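Local coordinates for bifunctional protein PutA (Bdellovibrio bacteriovorus, PDB 5UR2) that probably converts proline to glutamate in two oxidations, joining a flavin-dependent proline dehydrogenase to an NAD+-dependent glutamate semialdehyde dehydrogenase in one chain, at residues P128-A133 with F140-L145; L483-E488 with L575-V580; R570-L575 with G592-A597. One frame throughout, in Å; residues are numbered along the deposited sequence.

How the contacts relate
From the N terminus, the chain first forms contact 1, a short closure in which helix 123-135 folds back on strand 138-144, the first strand of the proline dehydrogenase barrel. It is complete before the other two begin, and its centre lies about 51 Å from either of theirs, across the centre of the chain. Contact 2 closes a much longer loop, bringing helix 476-491 onto helix 572-583. Contact 3 opens within that loop and ends beyond it, so the two cross. They share Leu575, and Gln579 of contact 2 reaches Asp593 of contact 3. Helix 572-583 is thus held between helices 476-491 and 587-611.

Contact 1. Residues P128-A133 with F140-L145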
ATOM      1  N   PRO B 128      63.622  17.760  -3.580  1.00 33.38           N
ATOM      2  CA  PRO B 128      63.931  19.181  -3.350  1.00 36.68           C
ATOM      3  C   PRO B 128      62.919  19.879  -2.459  1.00 35.96           C
ATOM      4  O   PRO B 128      63.289  20.794  -1.716  1.00 40.56           O
ATOM      5  CB  PRO B 128      63.946  19.776  -4.767  1.00 45.02           C
ATOM      6  CG  PRO B 128      63.118  18.838  -5.585  1.00 46.67           C
ATOM      7  CD  PRO B 128      63.378  17.477  -5.005  1.00 41.78           C
ATOM      8  N   VAL B 129      61.655  19.454  -2.483  1.00 34.14           N
ATOM      9  CA  VAL B 129      60.664  20.047  -1.594  1.00 37.39           C
ATOM     10  C   VAL B 129      60.995  19.736  -0.139  1.00 37.45           C
ATOM     11  O   VAL B 129      60.889  20.607   0.732  1.00 36.14           O
ATOM     12  CB  VAL B 129      59.255  19.568  -1.987  1.00 35.88           C
ATOM     13  CG1 VAL B 129      58.214  20.044  -0.985  1.00 36.60           C
ATOM     14  CG2 VAL B 129      58.917  20.072  -3.368  1.00 41.84           C
ATOM     15  N   LEU B 130      61.403  18.493   0.142  1.00 34.46           N
ATOM     16  CA  LEU B 130      61.790  18.102   1.494  1.00 35.92           C
ATOM     17  C   LEU B 130      63.004  18.888   1.972  1.00 39.97           C
ATOM     18  O   LEU B 130      63.078  19.286   3.144  1.00 35.69           O
ATOM     19  CB  LEU B 130      62.101  16.606   1.533  1.00 36.04           C
ATOM     20  CG  LEU B 130      61.055  15.610   1.035  1.00 37.03           C
ATOM     21  CD1 LEU B 130      61.577  14.195   1.249  1.00 35.24           C
ATOM     22  CD2 LEU B 130      59.709  15.810   1.714  1.00 36.65           C
ATOM     23  N   LYS B 131      63.984  19.092   1.089  1.00 39.12           N
ATOM     24  CA  LYS B 131      65.188  19.809   1.486  1.00 41.92           C
ATOM     25  C   LYS B 131      64.897  21.287   1.687  1.00 42.26           C
ATOM     26  O   LYS B 131      65.474  21.922   2.576  1.00 41.66           O
ATOM     27  CB  LYS B 131      66.293  19.593   0.452  1.00 44.93           C
ATOM     28  CG  LYS B 131      66.968  18.224   0.552  1.00 46.19           C
ATOM     29  CD  LYS B 131      67.806  17.953  -0.684  1.00 52.97           C
ATOM     30  CE  LYS B 131      69.033  17.102  -0.373  1.00 54.72           C
ATOM     31  NZ  LYS B 131      69.725  16.623  -1.602  1.00 50.39           N
ATOM     32  N   LYS B 132      64.009  21.851   0.863  1.00 45.10           N
ATOM     33  CA  LYS B 132      63.597  23.239   1.056  1.00 50.25           C
ATOM     34  C   LYS B 132      62.877  23.410   2.387  1.00 49.71           C
ATOM     35  O   LYS B 132      63.099  24.393   3.104  1.00 46.52           O
ATOM     36  CB  LYS B 132      62.710  23.691  -0.105  1.00 50.75           C
ATOM     37  CG  LYS B 132      62.080  25.059   0.081  1.00 52.59           C
ATOM     38  CD  LYS B 132      61.738  25.687  -1.262  1.00 55.49           C
ATOM     39  CE  LYS B 132      60.276  26.088  -1.339  1.00 55.41           C
ATOM     40  NZ  LYS B 132      60.033  26.950  -2.524  1.00 58.89           N
ATOM     41  N   ALA B 133      62.016  22.451   2.741  1.00 48.17           N
ATOM     42  CA  ALA B 133      61.366  22.503   4.044  1.00 44.66           C
ATOM     43  C   ALA B 133      62.402  22.468   5.165  1.00 43.56           C
ATOM     44  O   ALA B 133      62.275  23.187   6.166  1.00 36.52           O
ATOM     45  CB  ALA B 133      60.368  21.355   4.182  1.00 36.89           C
ATOM     46  N   PHE B 140      59.977  16.219   7.998  1.00 27.26           N
ATOM     47  CA  PHE B 140      58.958  15.619   7.154  1.00 35.32           C
ATOM     48  C   PHE B 140      58.746  14.171   7.568  1.00 34.47           C
ATOM     49  O   PHE B 140      59.584  13.568   8.241  1.00 35.16           O
ATOM     50  CB  PHE B 140      59.368  15.683   5.672  1.00 30.45           C
ATOM     51  CG  PHE B 140      60.602  14.863   5.343  1.00 29.80           C
ATOM     52  CD1 PHE B 140      60.497  13.492   5.066  1.00 31.48           C
ATOM     53  CD2 PHE B 140      61.864  15.446   5.338  1.00 31.38           C
ATOM     54  CE1 PHE B 140      61.630  12.733   4.776  1.00 29.21           C
ATOM     55  CE2 PHE B 140      63.004  14.696   5.049  1.00 28.96           C
ATOM     56  CZ  PHE B 140      62.894  13.349   4.764  1.00 32.17           C
ATOM     57  N   THR B 141      57.628  13.609   7.124  1.00 32.56           N
ATOM     58  CA  THR B 141      57.457  12.165   7.073  1.00 25.25           C
ATOM     59  C   THR B 141      56.855  11.856   5.716  1.00 29.51           C
ATOM     60  O   THR B 141      55.873  12.493   5.321  1.00 32.84           O
ATOM     61  CB  THR B 141      56.590  11.619   8.222  1.00 24.52           C
ATOM     62  OG1 THR B 141      56.531  10.187   8.131  1.00 24.67           O
ATOM     63  CG2 THR B 141      55.165  12.190   8.207  1.00 24.06           C
ATOM     64  N   VAL B 142      57.504  10.938   4.953  1.00 26.23           N
ATOM     65  CA  VAL B 142      57.091  10.653   3.582  1.00 28.92           C
ATOM     66  C   VAL B 142      56.089   9.507   3.560  1.00 31.22           C
ATOM     67  O   VAL B 142      56.278   8.479   4.225  1.00 30.43           O
ATOM     68  CB  VAL B 142      58.307  10.345   2.689  1.00 34.85           C
ATOM     69  CG1 VAL B 142      57.836   9.898   1.331  1.00 34.79           C
ATOM     70  CG2 VAL B 142      59.167  11.580   2.530  1.00 36.42           C
ATOM     71  N   ASP B 143      55.020   9.672   2.777  1.00 32.01           N
ATOM     72  CA  ASP B 143      54.026   8.622   2.604  1.00 31.35           C
ATOM     73  C   ASP B 143      53.731   8.439   1.124  1.00 39.06           C
ATOM     74  O   ASP B 143      53.539   9.421   0.398  1.00 39.87           O
ATOM     75  CB  ASP B 143      52.731   8.934   3.359  1.00 39.38           C
ATOM     76  CG  ASP B 143      51.669   7.859   3.160  1.00 50.21           C
ATOM     77  OD1 ASP B 143      51.786   6.765   3.763  1.00 47.90           O
ATOM     78  OD2 ASP B 143      50.723   8.106   2.383  1.00 54.78           O
ATOM     79  N   ILE B 144      53.715   7.187   0.675  1.00 38.53           N
ATOM     80  CA  ILE B 144      53.456   6.869  -0.725  1.00 35.17           C
ATOM     81  C   ILE B 144      51.960   6.651  -0.912  1.00 35.75           C
ATOM     82  O   ILE B 144      51.406   5.648  -0.456  1.00 37.86           O
ATOM     83  CB  ILE B 144      54.253   5.640  -1.173  1.00 33.86           C
ATOM     84  CG1 ILE B 144      55.740   5.886  -0.922  1.00 36.58           C
ATOM     85  CG2 ILE B 144      54.018   5.363  -2.654  1.00 31.97           C
ATOM     86  CD1 ILE B 144      56.605   4.669  -1.116  1.00 41.98           C
ATOM     87  N   LEU B 145      51.315   7.575  -1.617  1.00 38.07           N
ATOM     88  CA  LEU B 145      49.912   7.423  -1.976  1.00 39.00           C
ATOM     89  C   LEU B 145      49.743   6.284  -2.972  1.00 40.14           C
ATOM     90  O   LEU B 145      50.630   5.997  -3.784  1.00 36.44           O
ATOM     91  CB  LEU B 145      49.375   8.701  -2.603  1.00 41.72           C
ATOM     92  CG  LEU B 145      49.489   9.959  -1.759  1.00 46.06           C
ATOM     93  CD1 LEU B 145      49.388  11.183  -2.647  1.00 45.92           C
ATOM     94  CD2 LEU B 145      48.393   9.940  -0.714  1.00 43.54           C
TER
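Phe140 and Val142, the two strand residues that meet Leu130, flank Thr141, whose OG1 is gripped by both Asn194 OD1 and Ser196 OG of the neighbouring strand. The setting is the TIM-barrel fold of the proline dehydrogenase domain: strand 138-144 is the first of eight parallel barrel strands, and helix 123-135 comes just before it in the chain. Thr141 turns away from the helix, while its two neighbours supply the apolar surface that Leu130 covers. Leu130 lies over one face of the Phe140 ring. Its CD1 stands above the ring centre, 3.8 Å from the centroid and only 11° off the normal, a CH-pi contact with a methyl group over the face. The other methyl, Leu130 CD2, rests near the root of the ring, 3.9 Å from Phe140 CG, and Leu130 CB lies 4.0 Å from Phe140 CD2. Three carbons of one side chain therefore cover the same face, with the leucine running at about a right angle to the phenylalanine side chain. Phe140 takes a chi1 of 65°, which sets CG between its own N and carbonyl carbon and swings the ring up beneath the leucine. Leu169 of helix 152-173 and Trp176 also pack on this ring, so Phe140 joins the helix preceding the strand to the one following it. Val142 extends the apolar surface along the strand and likewise touches Leu165 and Leu169. The valine's share of the contact with the helix is a single methyl pair, Leu130 CD1 to Val142 CG2 at 3.8 Å.

Contact 2. Residues L483-E488 with L575-V580; sequences LKALAE and LIATQV
Leu486 and Ala577 meet where helices 476-491 and 572-583 cross, Ala577 acting as a knob in a hole of the other helix. The axes of segments 483-488 and 575-580 come within 8.6 Å and cross at -59°. Along Leu486 the approach to the methyl of Ala577 tightens step by step. Leu486 CB lies 4.8 Å from Ala577 CB, and CG is already closer at 4.3 Å. A chi1 of -75° places CG anti to the carbonyl carbon, and from there the two methyls part: CD1 heads away from the alanine, whereas CD2 comes to 4.0 Å from Ala577 CB. The same CD2 continues to the next turn of helix 572-583, where the leucine and Val580 side chains cross at about a right angle. The hole that receives the CB of Ala577 is formed by Met482, Ala485, Leu486 and Ala489, residues spaced as i, i+3, i+4 and i+7 on helix 476-491. Within it Ala577 CB sits 3.7 Å from Ala485 O and 4.1 Å from Ala485 CB, so the small alanines let backbone and methyl meet directly. Another side of helix 572-583 packs on helix 671-684, where Thr578 touches Val672 and Val673. Contact 2 thus fixes helix 476-491 to the helical layer of the aldehyde dehydrogenase domain by apolar packing, ending at the methyl pair Leu486 CD2 to Val580 CG1, 3.8 Å.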
ATOM      1  N   LEU B 483      34.019 -21.456  16.448  1.00 25.72           N
ATOM      2  CA  LEU B 483      34.825 -22.672  16.487  1.00 26.22           C
ATOM      3  C   LEU B 483      34.223 -23.687  17.449  1.00 23.38           C
ATOM      4  O   LEU B 483      34.253 -24.894  17.190  1.00 27.24           O
ATOM      5  CB  LEU B 483      36.269 -22.328  16.879  1.00 24.42           C
ATOM      6  CG  LEU B 483      37.076 -21.526  15.846  1.00 24.75           C
ATOM      7  CD1 LEU B 483      38.366 -20.918  16.429  1.00 24.06           C
ATOM      8  CD2 LEU B 483      37.459 -22.471  14.721  1.00 19.52           C
ATOM      9  N   LYS B 484      33.656 -23.217  18.558  1.00 19.26           N
ATOM     10  CA  LYS B 484      32.973 -24.132  19.461  1.00 18.42           C
ATOM     11  C   LYS B 484      31.759 -24.762  18.781  1.00 28.23           C
ATOM     12  O   LYS B 484      31.559 -25.983  18.857  1.00 23.86           O
ATOM     13  CB  LYS B 484      32.556 -23.378  20.725  1.00 29.01           C
ATOM     14  CG  LYS B 484      31.849 -24.221  21.753  1.00 34.48           C
ATOM     15  CD  LYS B 484      31.273 -23.342  22.837  1.00 41.37           C
ATOM     16  CE  LYS B 484      30.212 -24.095  23.636  1.00 51.67           C
ATOM     17  NZ  LYS B 484      29.661 -23.293  24.764  1.00 53.65           N
ATOM     18  N   ALA B 485      30.954 -23.950  18.078  1.00 25.30           N
ATOM     19  CA  ALA B 485      29.764 -24.474  17.412  1.00 23.41           C
ATOM     20  C   ALA B 485      30.132 -25.458  16.304  1.00 25.21           C
ATOM     21  O   ALA B 485      29.435 -26.462  16.100  1.00 24.27           O
ATOM     22  CB  ALA B 485      28.922 -23.324  16.839  1.00 17.04           C
ATOM     23  N   LEU B 486      31.205 -25.174  15.564  1.00 21.78           N
ATOM     24  CA  LEU B 486      31.658 -26.108  14.537  1.00 29.00           C
ATOM     25  C   LEU B 486      32.104 -27.429  15.154  1.00 29.75           C
ATOM     26  O   LEU B 486      31.794 -28.504  14.629  1.00 25.57           O
ATOM     27  CB  LEU B 486      32.793 -25.489  13.715  1.00 28.52           C
ATOM     28  CG  LEU B 486      32.331 -24.420  12.714  1.00 30.89           C
ATOM     29  CD1 LEU B 486      33.482 -23.514  12.329  1.00 26.40           C
ATOM     30  CD2 LEU B 486      31.698 -25.045  11.452  1.00 24.04           C
ATOM     31  N   ALA B 487      32.826 -27.373  16.278  1.00 28.21           N
ATOM     32  CA  ALA B 487      33.273 -28.611  16.913  1.00 31.57           C
ATOM     33  C   ALA B 487      32.088 -29.453  17.370  1.00 32.57           C
ATOM     34  O   ALA B 487      32.072 -30.675  17.171  1.00 33.31           O
ATOM     35  CB  ALA B 487      34.209 -28.311  18.088  1.00 23.91           C
ATOM     36  N   GLU B 488      31.091 -28.815  17.985  1.00 30.42           N
ATOM     37  CA  GLU B 488      29.927 -29.547  18.477  1.00 27.85           C
ATOM     38  C   GLU B 488      29.097 -30.087  17.331  1.00 28.19           C
ATOM     39  O   GLU B 488      28.538 -31.181  17.434  1.00 31.97           O
ATOM     40  CB  GLU B 488      29.076 -28.652  19.376  1.00 32.24           C
ATOM     41  CG  GLU B 488      29.808 -28.302  20.652  1.00 40.06           C
ATOM     42  CD  GLU B 488      29.053 -27.351  21.544  1.00 41.27           C
ATOM     43  OE1 GLU B 488      27.970 -26.880  21.154  1.00 40.68           O
ATOM     44  OE2 GLU B 488      29.560 -27.085  22.648  1.00 46.61           O
ATOM     45  N   LEU B 575      23.312 -22.384  14.151  1.00 21.29           N
ATOM     46  CA  LEU B 575      22.711 -22.310  12.823  1.00 23.56           C
ATOM     47  C   LEU B 575      23.759 -22.039  11.754  1.00 19.29           C
ATOM     48  O   LEU B 575      23.674 -22.586  10.651  1.00 16.73           O
ATOM     49  CB  LEU B 575      21.622 -21.235  12.794  1.00 21.68           C
ATOM     50  CG  LEU B 575      20.424 -21.534  13.694  1.00 23.32           C
ATOM     51  CD1 LEU B 575      19.457 -20.355  13.782  1.00 14.61           C
ATOM     52  CD2 LEU B 575      19.722 -22.787  13.177  1.00 15.25           C
ATOM     53  N   ILE B 576      24.748 -21.195  12.051  1.00 20.56           N
ATOM     54  CA  ILE B 576      25.832 -20.982  11.094  1.00 22.53           C
ATOM     55  C   ILE B 576      26.568 -22.285  10.836  1.00 21.66           C
ATOM     56  O   ILE B 576      26.785 -22.684   9.683  1.00 22.88           O
ATOM     57  CB  ILE B 576      26.801 -19.897  11.591  1.00 16.83           C
ATOM     58  CG1 ILE B 576      26.124 -18.537  11.576  1.00 21.31           C
ATOM     59  CG2 ILE B 576      28.061 -19.878  10.731  1.00 15.75           C
ATOM     60  CD1 ILE B 576      26.961 -17.433  12.219  1.00 17.97           C
ATOM     61  N   ALA B 577      26.948 -22.975  11.910  1.00 16.38           N
ATOM     62  CA  ALA B 577      27.756 -24.179  11.758  1.00 22.50           C
ATOM     63  C   ALA B 577      27.070 -25.194  10.850  1.00 23.70           C
ATOM     64  O   ALA B 577      27.728 -25.815  10.004  1.00 21.14           O
ATOM     65  CB  ALA B 577      28.066 -24.788  13.128  1.00 21.46           C
ATOM     66  N   THR B 578      25.743 -25.334  10.969  1.00 20.46           N
ATOM     67  CA  THR B 578      25.029 -26.292  10.124  1.00 20.25           C
ATOM     68  C   THR B 578      25.175 -25.942   8.646  1.00 25.61           C
ATOM     69  O   THR B 578      25.354 -26.828   7.792  1.00 28.24           O
ATOM     70  CB  THR B 578      23.549 -26.342  10.497  1.00 20.75           C
ATOM     71  OG1 THR B 578      23.423 -26.576  11.897  1.00 26.22           O
ATOM     72  CG2 THR B 578      22.820 -27.480   9.695  1.00 21.54           C
ATOM     73  N   GLN B 579      25.056 -24.661   8.325  1.00 19.53           N
ATOM     74  CA  GLN B 579      25.189 -24.224   6.942  1.00 19.61           C
ATOM     75  C   GLN B 579      26.624 -24.361   6.452  1.00 17.77           C
ATOM     76  O   GLN B 579      26.856 -24.699   5.284  1.00 22.50           O
ATOM     77  CB  GLN B 579      24.710 -22.785   6.801  1.00 16.71           C
ATOM     78  CG  GLN B 579      23.297 -22.596   7.251  1.00 21.17           C
ATOM     79  CD  GLN B 579      22.702 -21.354   6.647  1.00 24.57           C
ATOM     80  OE1 GLN B 579      23.282 -20.775   5.727  1.00 24.39           O
ATOM     81  NE2 GLN B 579      21.554 -20.924   7.164  1.00 24.32           N
ATOM     82  N   VAL B 580      27.600 -24.091   7.315  1.00 17.96           N
ATOM     83  CA  VAL B 580      28.993 -24.282   6.915  1.00 17.50           C
ATOM     84  C   VAL B 580      29.232 -25.735   6.511  1.00 26.02           C
ATOM     85  O   VAL B 580      29.810 -26.018   5.454  1.00 25.64           O
ATOM     86  CB  VAL B 580      29.943 -23.846   8.045  1.00 23.22           C
ATOM     87  CG1 VAL B 580      31.368 -24.344   7.778  1.00 18.03           C
ATOM     88  CG2 VAL B 580      29.918 -22.336   8.167  1.00 19.66           C
TER

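Contact 3. Residues R570-L575 with G592-A597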
ATOM      1  N   ARG B 570      19.068 -16.527  19.382  1.00 20.03           N
ATOM      2  CA  ARG B 570      19.749 -17.261  20.444  1.00 19.65           C
ATOM      3  C   ARG B 570      20.663 -18.350  19.879  1.00 23.70           C
ATOM      4  O   ARG B 570      21.759 -18.583  20.400  1.00 22.27           O
ATOM      5  CB  ARG B 570      18.704 -17.862  21.381  1.00 23.25           C
ATOM      6  CG  ARG B 570      19.265 -18.693  22.535  1.00 25.22           C
ATOM      7  CD  ARG B 570      18.145 -19.582  23.100  1.00 19.84           C
ATOM      8  NE  ARG B 570      17.851 -20.717  22.218  1.00 23.56           N
ATOM      9  CZ  ARG B 570      16.723 -21.426  22.257  1.00 23.55           C
ATOM     10  NH1 ARG B 570      15.768 -21.101  23.117  1.00 27.47           N
ATOM     11  NH2 ARG B 570      16.549 -22.459  21.444  1.00 18.57           N
ATOM     12  N   ASP B 571      20.226 -19.056  18.833  1.00 18.04           N
ATOM     13  CA  ASP B 571      20.987 -20.197  18.339  1.00 17.90           C
ATOM     14  C   ASP B 571      21.880 -19.831  17.149  1.00 24.88           C
ATOM     15  O   ASP B 571      22.264 -20.708  16.366  1.00 28.94           O
ATOM     16  CB  ASP B 571      20.036 -21.341  17.993  1.00 22.42           C
ATOM     17  CG  ASP B 571      19.382 -21.947  19.249  1.00 25.94           C
ATOM     18  OD1 ASP B 571      19.788 -21.561  20.351  1.00 23.06           O
ATOM     19  OD2 ASP B 571      18.466 -22.795  19.149  1.00 25.11           O
ATOM     20  N   ARG B 572      22.253 -18.554  17.032  1.00 21.28           N
ATOM     21  CA  ARG B 572      22.921 -18.058  15.835  1.00 28.04           C
ATOM     22  C   ARG B 572      24.116 -18.915  15.431  1.00 27.66           C
ATOM     23  O   ARG B 572      24.221 -19.334  14.275  1.00 22.37           O
ATOM     24  CB  ARG B 572      23.356 -16.609  16.042  1.00 26.66           C
ATOM     25  CG  ARG B 572      23.675 -15.941  14.730  1.00 35.96           C
ATOM     26  CD  ARG B 572      24.399 -14.651  14.936  1.00 38.17           C
ATOM     27  NE  ARG B 572      24.423 -13.836  13.727  1.00 36.63           N
ATOM     28  CZ  ARG B 572      23.703 -12.731  13.560  1.00 35.79           C
ATOM     29  NH1 ARG B 572      22.885 -12.312  14.520  1.00 35.21           N
ATOM     30  NH2 ARG B 572      23.810 -12.040  12.436  1.00 31.58           N
ATOM     31  N   PHE B 573      25.023 -19.199  16.372  1.00 15.17           N
ATOM     32  CA  PHE B 573      26.247 -19.909  16.018  1.00 22.31           C
ATOM     33  C   PHE B 573      25.967 -21.353  15.618  1.00 23.18           C
ATOM     34  O   PHE B 573      26.601 -21.884  14.693  1.00 20.81           O
ATOM     35  CB  PHE B 573      27.242 -19.846  17.182  1.00 27.99           C
ATOM     36  CG  PHE B 573      27.814 -18.477  17.381  1.00 26.61           C
ATOM     37  CD1 PHE B 573      28.877 -18.046  16.611  1.00 20.40           C
ATOM     38  CD2 PHE B 573      27.244 -17.600  18.285  1.00 25.78           C
ATOM     39  CE1 PHE B 573      29.381 -16.773  16.760  1.00 18.52           C
ATOM     40  CE2 PHE B 573      27.750 -16.325  18.447  1.00 29.66           C
ATOM     41  CZ  PHE B 573      28.820 -15.907  17.683  1.00 22.84           C
ATOM     42  N   LYS B 574      25.018 -22.007  16.294  1.00 19.37           N
ATOM     43  CA  LYS B 574      24.674 -23.377  15.924  1.00 24.93           C
ATOM     44  C   LYS B 574      24.078 -23.420  14.514  1.00 18.62           C
ATOM     45  O   LYS B 574      24.347 -24.348  13.735  1.00 23.05           O
ATOM     46  CB  LYS B 574      23.714 -23.953  16.975  1.00 32.31           C
ATOM     47  CG  LYS B 574      23.446 -25.447  16.876  1.00 45.01           C
ATOM     48  CD  LYS B 574      22.507 -25.929  17.990  1.00 53.12           C
ATOM     49  CE  LYS B 574      22.274 -27.455  17.930  1.00 58.98           C
ATOM     50  NZ  LYS B 574      21.392 -27.888  16.795  1.00 60.46           N
ATOM     51  N   LEU B 575      23.312 -22.384  14.151  1.00 21.29           N
ATOM     52  CA  LEU B 575      22.711 -22.310  12.823  1.00 23.56           C
ATOM     53  C   LEU B 575      23.759 -22.039  11.754  1.00 19.29           C
ATOM     54  O   LEU B 575      23.674 -22.586  10.651  1.00 16.73           O
ATOM     55  CB  LEU B 575      21.622 -21.235  12.794  1.00 21.68           C
ATOM     56  CG  LEU B 575      20.424 -21.534  13.694  1.00 23.32           C
ATOM     57  CD1 LEU B 575      19.457 -20.355  13.782  1.00 14.61           C
ATOM     58  CD2 LEU B 575      19.722 -22.787  13.177  1.00 15.25           C
ATOM     59  N   GLY B 592      25.293 -14.125   7.247  1.00 17.74           N
ATOM     60  CA  GLY B 592      24.336 -13.324   6.509  1.00 18.63           C
ATOM     61  C   GLY B 592      23.039 -14.072   6.254  1.00 21.11           C
ATOM     62  O   GLY B 592      21.961 -13.464   6.238  1.00 16.99           O
ATOM     63  N   ASP B 593      23.124 -15.399   6.063  1.00 18.82           N
ATOM     64  CA  ASP B 593      21.919 -16.205   5.857  1.00 17.39           C
ATOM     65  C   ASP B 593      21.020 -16.186   7.087  1.00 22.88           C
ATOM     66  O   ASP B 593      19.796 -16.036   6.971  1.00 21.25           O
ATOM     67  CB  ASP B 593      22.288 -17.644   5.488  1.00 14.60           C
ATOM     68  CG  ASP B 593      21.156 -18.358   4.716  1.00 35.76           C
ATOM     69  OD1 ASP B 593      21.118 -18.226   3.483  1.00 39.62           O
ATOM     70  OD2 ASP B 593      20.284 -19.009   5.336  1.00 31.57           O
ATOM     71  N   ILE B 594      21.607 -16.347   8.275  1.00 19.71           N
ATOM     72  CA  ILE B 594      20.818 -16.285   9.504  1.00 18.40           C
ATOM     73  C   ILE B 594      20.193 -14.902   9.665  1.00 22.04           C
ATOM     74  O   ILE B 594      19.019 -14.771  10.055  1.00 18.22           O
ATOM     75  CB  ILE B 594      21.679 -16.648  10.727  1.00 17.30           C
ATOM     76  CG1 ILE B 594      22.499 -17.915  10.474  1.00 24.98           C
ATOM     77  CG2 ILE B 594      20.813 -16.791  11.946  1.00 23.31           C
ATOM     78  CD1 ILE B 594      21.713 -19.091   9.951  1.00 22.64           C
ATOM     79  N   GLY B 595      20.966 -13.849   9.381  1.00 16.02           N
ATOM     80  CA  GLY B 595      20.422 -12.502   9.509  1.00 16.86           C
ATOM     81  C   GLY B 595      19.234 -12.273   8.590  1.00 15.84           C
ATOM     82  O   GLY B 595      18.224 -11.685   8.989  1.00 21.09           O
ATOM     83  N   GLU B 596      19.343 -12.736   7.346  1.00 17.03           N
ATOM     84  CA  GLU B 596      18.229 -12.603   6.414  1.00 16.48           C
ATOM     85  C   GLU B 596      17.008 -13.377   6.906  1.00 17.14           C
ATOM     86  O   GLU B 596      15.878 -12.882   6.797  1.00 15.16           O
ATOM     87  CB  GLU B 596      18.659 -13.060   5.014  1.00 15.90           C
ATOM     88  CG  GLU B 596      17.628 -12.780   3.896  1.00 26.25           C
ATOM     89  CD  GLU B 596      18.099 -13.217   2.499  1.00 31.83           C
ATOM     90  OE1 GLU B 596      17.296 -13.799   1.761  1.00 41.66           O
ATOM     91  OE2 GLU B 596      19.254 -12.967   2.124  1.00 36.36           O
ATOM     92  N   ALA B 597      17.214 -14.578   7.479  1.00 17.43           N
ATOM     93  CA  ALA B 597      16.082 -15.360   7.979  1.00 16.04           C
ATOM     94  C   ALA B 597      15.378 -14.634   9.108  1.00 17.12           C
ATOM     95  O   ALA B 597      14.144 -14.570   9.146  1.00 16.26           O
ATOM     96  CB  ALA B 597      16.530 -16.751   8.455  1.00 15.17           C
TER
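Ile594 fits between Leu575 and Arg572, joining helices 572-583 and 587-611, two consecutive helices of the aldehyde dehydrogenase domain linked by a short loop. The two branches of the isoleucine divide the work. Its CD1 presses against Leu575 CB at 3.6 Å, while CG2, anti to the backbone N, meets Arg572 CG at 4.1 Å. Arg572 contributes its aliphatic stem here, extended from CG to NE and crossing the isoleucine obliquely, and carries its charge beyond the apolar patch. There NE pairs with Asp591, NH1 with Glu468 and NH2 with the carbonyl oxygen of Pro469, so each guanidinium nitrogen has a partner that helps hold the stem in place. Next to Ile594, Asp593 OD2 accepts bonds from Gln579 NE2 and from the backbone N of Leu645 and Ala646, while its OD1 pairs with Lys585. These bonds probably help to hold the turn of helix that presents the isoleucine. Farther out, Arg570 grips Asp571 side-on, both oxygens near the guanidinium plane: Arg570 NE meets Asp571 OD1 at 2.8 Å from above the carboxylate plane (43° out of it), and Arg570 NH2 meets Asp571 OD2 at 3.0 Å, syn but tilted out of that plane.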